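Local coordinates for A207R protein, arginine decarboxylase (PDB 2NV9), which decarboxylates arginine to agmatine, using pyridoxal 5'-phosphate bound in a TIM-barrel domain of the class-II Orn/Lys/Arg decarboxylase family, at residues Asp32-Leu37 with Ala251-Phe256; Asp119-Tyr124 with Leu166-Ile171. The protein carries 1 engineered substitution. All coordinates share one frame; numbering follows the deposited sequence.

How the contacts relate
After helix 2-11 and strand 18-22, the chain runs through helix 24-37, which leads into the first strand of the parallel barrel, 41-46. Contact 1 closes when the chain returns after 213 intervening residues with the end of strand 248-251 and the turn into helix 255-258, so its loop takes in nearly the whole barrel. Contact 2 is nested inside it: helix 115-124 meets residues 166-171 after 41 intervening residues that include strand 129-133 and helix 156-165. The first contact ties the start of the barrel to its end beside the cofactor, while the second joins helix 115-124 to the turn between helix 156-165 and strand 170-174, on the outer wall. Their centres are about 31 Å apart and they do not touch.

Contact 1. Residues Asp32-Leu37 with Ala251-Phe256; sequences DQWTIL and AEPGRF. With PLP (pyridoxal-5'-phosphate), chain J.
Trp-34 and Phe-256 have the nearest CA atoms of the two segments, 9.2 Å apart, as the C-terminal turns of helix 24-37 lie beside the chain where it leaves strand 248-251, turns through Pro-253 and Gly-254 and enters helix 255-258. No hydrogen bond joins the two segments; side chains alone bridge the gap, chiefly the indole of Trp-34. With CG anti to the backbone N (chi1 175°), this ring projects from its helix toward the turn. Atoms of its six-membered ring meet three residues: at the edge CZ2 touches Ala-251 CB at 3.8 Å, CH2 reaches Pro-253 CG at 3.9 Å, and CE3 sits over one face of the Phe-256 ring, off its centre. The last pair is a T-shaped stack, with indole edge to phenyl face, ring centroids 5.2 Å apart and planes at 81°. Leu-37 CD2 adds a looser touch at the edge of the same phenyl ring, 4.3 Å from Phe-256 CZ. On the five-membered ring, NE1 donates to the carbonyl O of Val-41. Across the turn lies the cofactor. Gly-254 N donates to PLP O2P at 2.9 Å in a nearly straight bond (170°), and Arg-255 N donates to PLP O3P at the same length; lacking a side chain, Gly-254 lets the phosphate close up to the backbone. The Arg-255 side chain forms a salt bridge with Glu-296 and a hydrogen bond with Ser-179, which also hydrogen-bonds PLP, while Glu-252 OE1 comes within 2.9 Å of the pyridine nitrogen, PLP N1. The turn is thus two-sided, apolar and buried against helix 24-37, polar toward the phosphate, whose negative charge probably also benefits from the N-terminal end of helix 255-258.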
# COMPACT_ATOMS: atom_id res chain seq x y z
N ASP B 32 27.96 5.98 -14.09
CA ASP B 32 28.98 6.62 -14.93
C ASP B 32 28.51 7.98 -15.47
O ASP B 32 29.28 8.94 -15.51
CB ASP B 32 29.38 5.71 -16.11
CG ASP B 32 30.23 4.50 -15.66
OD1 ASP B 32 30.49 3.60 -16.49
OD2 ASP B 32 30.64 4.46 -14.49
N GLN B 33 27.25 8.03 -15.90
CA GLN B 33 26.66 9.28 -16.37
C GLN B 33 26.52 10.29 -15.25
O GLN B 33 26.72 11.47 -15.46
CB GLN B 33 25.31 9.03 -17.05
CG GLN B 33 25.44 8.32 -18.39
CD GLN B 33 26.19 9.14 -19.39
OE1 GLN B 33 27.27 8.75 -19.85
NE2 GLN B 33 25.64 10.32 -19.72
N TRP B 34 26.20 9.83 -14.04
CA TRP B 34 26.07 10.72 -12.91
C TRP B 34 27.40 11.45 -12.66
O TRP B 34 27.42 12.65 -12.41
CB TRP B 34 25.62 9.96 -11.65
CG TRP B 34 25.59 10.85 -10.44
CD1 TRP B 34 26.67 11.26 -9.69
CD2 TRP B 34 24.44 11.43 -9.84
NE1 TRP B 34 26.24 12.07 -8.66
CE2 TRP B 34 24.88 12.20 -8.74
CE3 TRP B 34 23.07 11.42 -10.16
CZ2 TRP B 34 24.01 12.93 -7.94
CZ3 TRP B 34 22.20 12.14 -9.36
CH2 TRP B 34 22.66 12.87 -8.26
N THR B 35 28.49 10.69 -12.71
CA THR B 35 29.85 11.26 -12.66
C THR B 35 30.04 12.39 -13.69
O THR B 35 30.65 13.42 -13.38
CB THR B 35 30.95 10.15 -12.82
OG1 THR B 35 30.71 9.10 -11.87
CG2 THR B 35 32.32 10.73 -12.54
N ILE B 36 29.51 12.21 -14.90
CA ILE B 36 29.65 13.22 -15.96
C ILE B 36 28.72 14.41 -15.67
O ILE B 36 29.15 15.57 -15.70
CB ILE B 36 29.34 12.67 -17.40
CG1 ILE B 36 30.16 11.41 -17.76
CG2 ILE B 36 29.48 13.79 -18.47
CD1 ILE B 36 31.56 11.42 -17.33
N LEU B 37 27.45 14.10 -15.37
CA LEU B 37 26.46 15.13 -15.08
C LEU B 37 26.78 15.95 -13.83
O LEU B 37 26.58 17.15 -13.82
CB LEU B 37 25.06 14.53 -14.99
CG LEU B 37 24.32 14.34 -16.31
CD1 LEU B 37 25.13 13.64 -17.38
CD2 LEU B 37 23.00 13.59 -16.04
N ALA B 251 24.09 14.24 -2.77
CA ALA B 251 22.68 14.17 -3.16
C ALA B 251 22.07 12.89 -2.56
O ALA B 251 22.80 11.98 -2.16
CB ALA B 251 22.54 14.20 -4.68
N GLU B 252 20.74 12.82 -2.53
CA GLU B 252 20.05 11.59 -2.07
C GLU B 252 19.14 11.03 -3.20
O GLU B 252 17.93 10.95 -3.03
CB GLU B 252 19.22 11.93 -0.84
CG GLU B 252 20.00 12.66 0.26
CD GLU B 252 19.12 13.28 1.31
OE1 GLU B 252 17.93 13.45 1.06
OE2 GLU B 252 19.62 13.64 2.39
N PRO B 253 19.73 10.65 -4.36
CA PRO B 253 18.83 10.26 -5.47
C PRO B 253 18.26 8.85 -5.27
O PRO B 253 18.99 7.95 -4.84
CB PRO B 253 19.75 10.32 -6.70
CG PRO B 253 21.13 9.98 -6.13
CD PRO B 253 21.17 10.54 -4.73
N GLY B 254 16.97 8.65 -5.55
CA GLY B 254 16.43 7.27 -5.56
C GLY B 254 16.03 6.91 -7.00
O GLY B 254 16.68 6.10 -7.66
N ARG B 255 14.97 7.56 -7.47
CA ARG B 255 14.40 7.28 -8.79
C ARG B 255 15.39 7.43 -9.95
O ARG B 255 15.30 6.66 -10.91
CB ARG B 255 13.12 8.13 -9.03
CG ARG B 255 13.34 9.64 -8.91
CD ARG B 255 11.99 10.45 -8.64
NE ARG B 255 10.88 9.77 -9.29
CZ ARG B 255 9.73 9.43 -8.73
NH1 ARG B 255 9.42 9.66 -7.45
NH2 ARG B 255 8.84 8.83 -9.51
N PHE B 256 16.35 8.35 -9.85
CA PHE B 256 17.36 8.54 -10.91
C PHE B 256 17.98 7.20 -11.32
O PHE B 256 18.11 6.90 -12.49
CB PHE B 256 18.44 9.56 -10.51
CG PHE B 256 19.42 9.88 -11.61
CD1 PHE B 256 19.21 10.99 -12.46
CD2 PHE B 256 20.54 9.08 -11.83
CE1 PHE B 256 20.11 11.29 -13.49
CE2 PHE B 256 21.43 9.37 -12.88
CZ PHE B 256 21.21 10.47 -13.70
N1 PLP J . 15.74 11.80 0.24
C2 PLP J . 14.67 11.94 1.04
C2A PLP J . 14.81 12.61 2.42
C3 PLP J . 13.43 11.49 0.58
O3 PLP J . 12.38 11.67 1.41
C4 PLP J . 13.29 10.90 -0.67
C4A PLP J . 11.89 10.40 -1.20
O4A PLP J . 10.86 11.13 -1.13
C5 PLP J . 14.45 10.75 -1.45
C6 PLP J . 15.66 11.23 -0.94
C5A PLP J . 14.51 10.12 -2.84
O4P PLP J . 13.62 10.83 -3.75
P PLP J . 13.69 10.55 -5.29
O1P PLP J . 12.61 11.29 -6.00
O2P PLP J . 15.11 10.86 -5.88
O3P PLP J . 13.44 8.95 -5.43

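Contact 2. Residues Asp119-Tyr124 with Leu166-Ile171; sequences DKIHTY and LDIEVI
Leu-166 and His-122, the two residues most buried by this contact, meet in two ways at once. The Leu-166 carbonyl lies at the edge of the imidazole, close to the ring plane, and accepts a rather long hydrogen bond of 3.3 Å from His-122 ND1 to Leu-166 O. The donor approaches in the carbonyl plane, on a lone pair, although the bond is bent (N-H...O 147°). Meanwhile the leucine side chain folds back over the ring: CD2 stands above one face in a CH-pi contact, 4.2 Å from the centroid of the His-122 ring. A chi1 of 178°, with CG anti to the backbone N, swings the imidazole out from helix 115-124 to receive both. The other leucine branch, CD1, rests 3.8 Å from Asp-119 OD1, a carboxylate oxygen whose hydrogen bond comes from Tyr-162 of helix 156-165. Deeper in, Ile-168 and Ile-121 form the buried part of the contact. Ile-168 CD1 meets Ile-121 CG2 at 4.0 Å and also lies against the His-122 backbone, while both isoleucines pack on Met-130 of strand 129-133. Between Leu-166 and Ile-168 the chain turns through Asp-167, whose positive phi belongs to the Schellman motif ending helix 156-165. On the far side of helix 115-124, Lys-120 reaches Ile-269 O of the second subunit. Helix 115-124 is thereby joined to the turn between helix 156-165 and strand 170-174, the packing of neighbouring helices and turns round the outside of a TIM barrel, here at the N-terminal ends of its strands.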
# COMPACT_ATOMS: atom_id res chain seq x y z
N ASP B 119 17.23 17.06 21.15
CA ASP B 119 17.12 16.46 22.49
C ASP B 119 17.43 14.95 22.49
O ASP B 119 18.19 14.48 23.36
CB ASP B 119 15.75 16.69 23.12
CG ASP B 119 15.46 18.16 23.35
OD1 ASP B 119 16.41 18.95 23.44
OD2 ASP B 119 14.27 18.50 23.46
N LYS B 120 16.87 14.24 21.52
CA LYS B 120 17.14 12.82 21.30
C LYS B 120 18.61 12.55 20.92
O LYS B 120 19.23 11.62 21.43
CB LYS B 120 16.20 12.26 20.22
CG LYS B 120 14.81 11.89 20.73
CD LYS B 120 13.74 12.10 19.64
CE LYS B 120 13.76 11.06 18.59
NZ LYS B 120 12.94 11.37 17.36
N ILE B 121 19.16 13.37 20.02
CA ILE B 121 20.56 13.24 19.62
C ILE B 121 21.47 13.42 20.84
O ILE B 121 22.35 12.60 21.10
CB ILE B 121 20.98 14.25 18.51
CG1 ILE B 121 20.33 13.91 17.16
CG2 ILE B 121 22.56 14.32 18.40
CD1 ILE B 121 20.57 12.47 16.64
N HIS B 122 21.22 14.49 21.60
CA HIS B 122 21.99 14.77 22.81
C HIS B 122 21.99 13.60 23.78
O HIS B 122 23.04 13.24 24.33
CB HIS B 122 21.49 16.08 23.51
CG HIS B 122 22.23 16.41 24.79
ND1 HIS B 122 23.37 17.18 24.81
CD2 HIS B 122 21.98 16.07 26.08
CE1 HIS B 122 23.79 17.30 26.06
NE2 HIS B 122 22.97 16.63 26.85
N THR B 123 20.80 13.02 23.99
CA THR B 123 20.65 11.93 24.96
C THR B 123 21.20 10.56 24.48
O THR B 123 21.86 9.86 25.26
CB THR B 123 19.20 11.80 25.46
OG1 THR B 123 18.75 13.07 25.92
CG2 THR B 123 19.08 10.80 26.60
N TYR B 124 20.96 10.24 23.20
CA TYR B 124 21.20 8.89 22.67
C TYR B 124 22.35 8.67 21.66
O TYR B 124 22.85 7.56 21.52
CB TYR B 124 19.89 8.33 22.09
CG TYR B 124 18.84 8.19 23.17
CD1 TYR B 124 18.94 7.19 24.13
CD2 TYR B 124 17.76 9.08 23.26
CE1 TYR B 124 18.01 7.07 25.16
CE2 TYR B 124 16.79 8.96 24.29
CZ TYR B 124 16.93 7.95 25.24
OH TYR B 124 16.03 7.80 26.27
N LEU B 166 23.53 22.58 22.89
CA LEU B 166 23.65 21.18 23.29
C LEU B 166 25.00 20.54 22.93
O LEU B 166 25.17 19.34 23.14
CB LEU B 166 22.47 20.36 22.69
CG LEU B 166 21.08 20.66 23.24
CD1 LEU B 166 20.06 19.80 22.59
CD2 LEU B 166 21.08 20.43 24.74
N ASP B 167 25.94 21.32 22.40
CA ASP B 167 27.25 20.80 21.91
C ASP B 167 27.07 19.75 20.78
O ASP B 167 27.77 18.75 20.72
CB ASP B 167 28.08 20.26 23.08
CG ASP B 167 29.55 20.09 22.74
OD1 ASP B 167 30.16 21.03 22.16
OD2 ASP B 167 30.13 19.01 23.11
N ILE B 168 26.10 19.98 19.89
CA ILE B 168 25.89 19.10 18.75
C ILE B 168 26.52 19.75 17.52
O ILE B 168 26.27 20.91 17.24
CB ILE B 168 24.38 18.81 18.59
CG1 ILE B 168 23.94 17.91 19.74
CG2 ILE B 168 24.09 18.14 17.27
CD1 ILE B 168 22.45 17.98 19.94
N GLU B 169 27.36 19.01 16.81
CA GLU B 169 27.99 19.50 15.58
C GLU B 169 26.98 19.54 14.44
O GLU B 169 26.39 18.52 14.08
CB GLU B 169 29.13 18.59 15.14
CG GLU B 169 30.54 19.04 15.54
CD GLU B 169 31.58 18.12 14.98
OE1 GLU B 169 31.99 18.28 13.80
OE2 GLU B 169 31.95 17.16 15.70
N VAL B 170 26.79 20.73 13.87
CA VAL B 170 26.01 20.84 12.65
C VAL B 170 27.01 21.00 11.51
O VAL B 170 27.76 21.99 11.45
CB VAL B 170 24.98 22.01 12.71
CG1 VAL B 170 24.29 22.19 11.34
CG2 VAL B 170 23.93 21.74 13.80
N ILE B 171 27.01 20.04 10.60
CA ILE B 171 28.04 20.00 9.55
C ILE B 171 27.49 20.28 8.16
O ILE B 171 28.22 20.27 7.18
CB ILE B 171 28.85 18.65 9.55
CG1 ILE B 171 27.90 17.47 9.23
CG2 ILE B 171 29.56 18.46 10.89
CD1 ILE B 171 28.64 16.22 8.68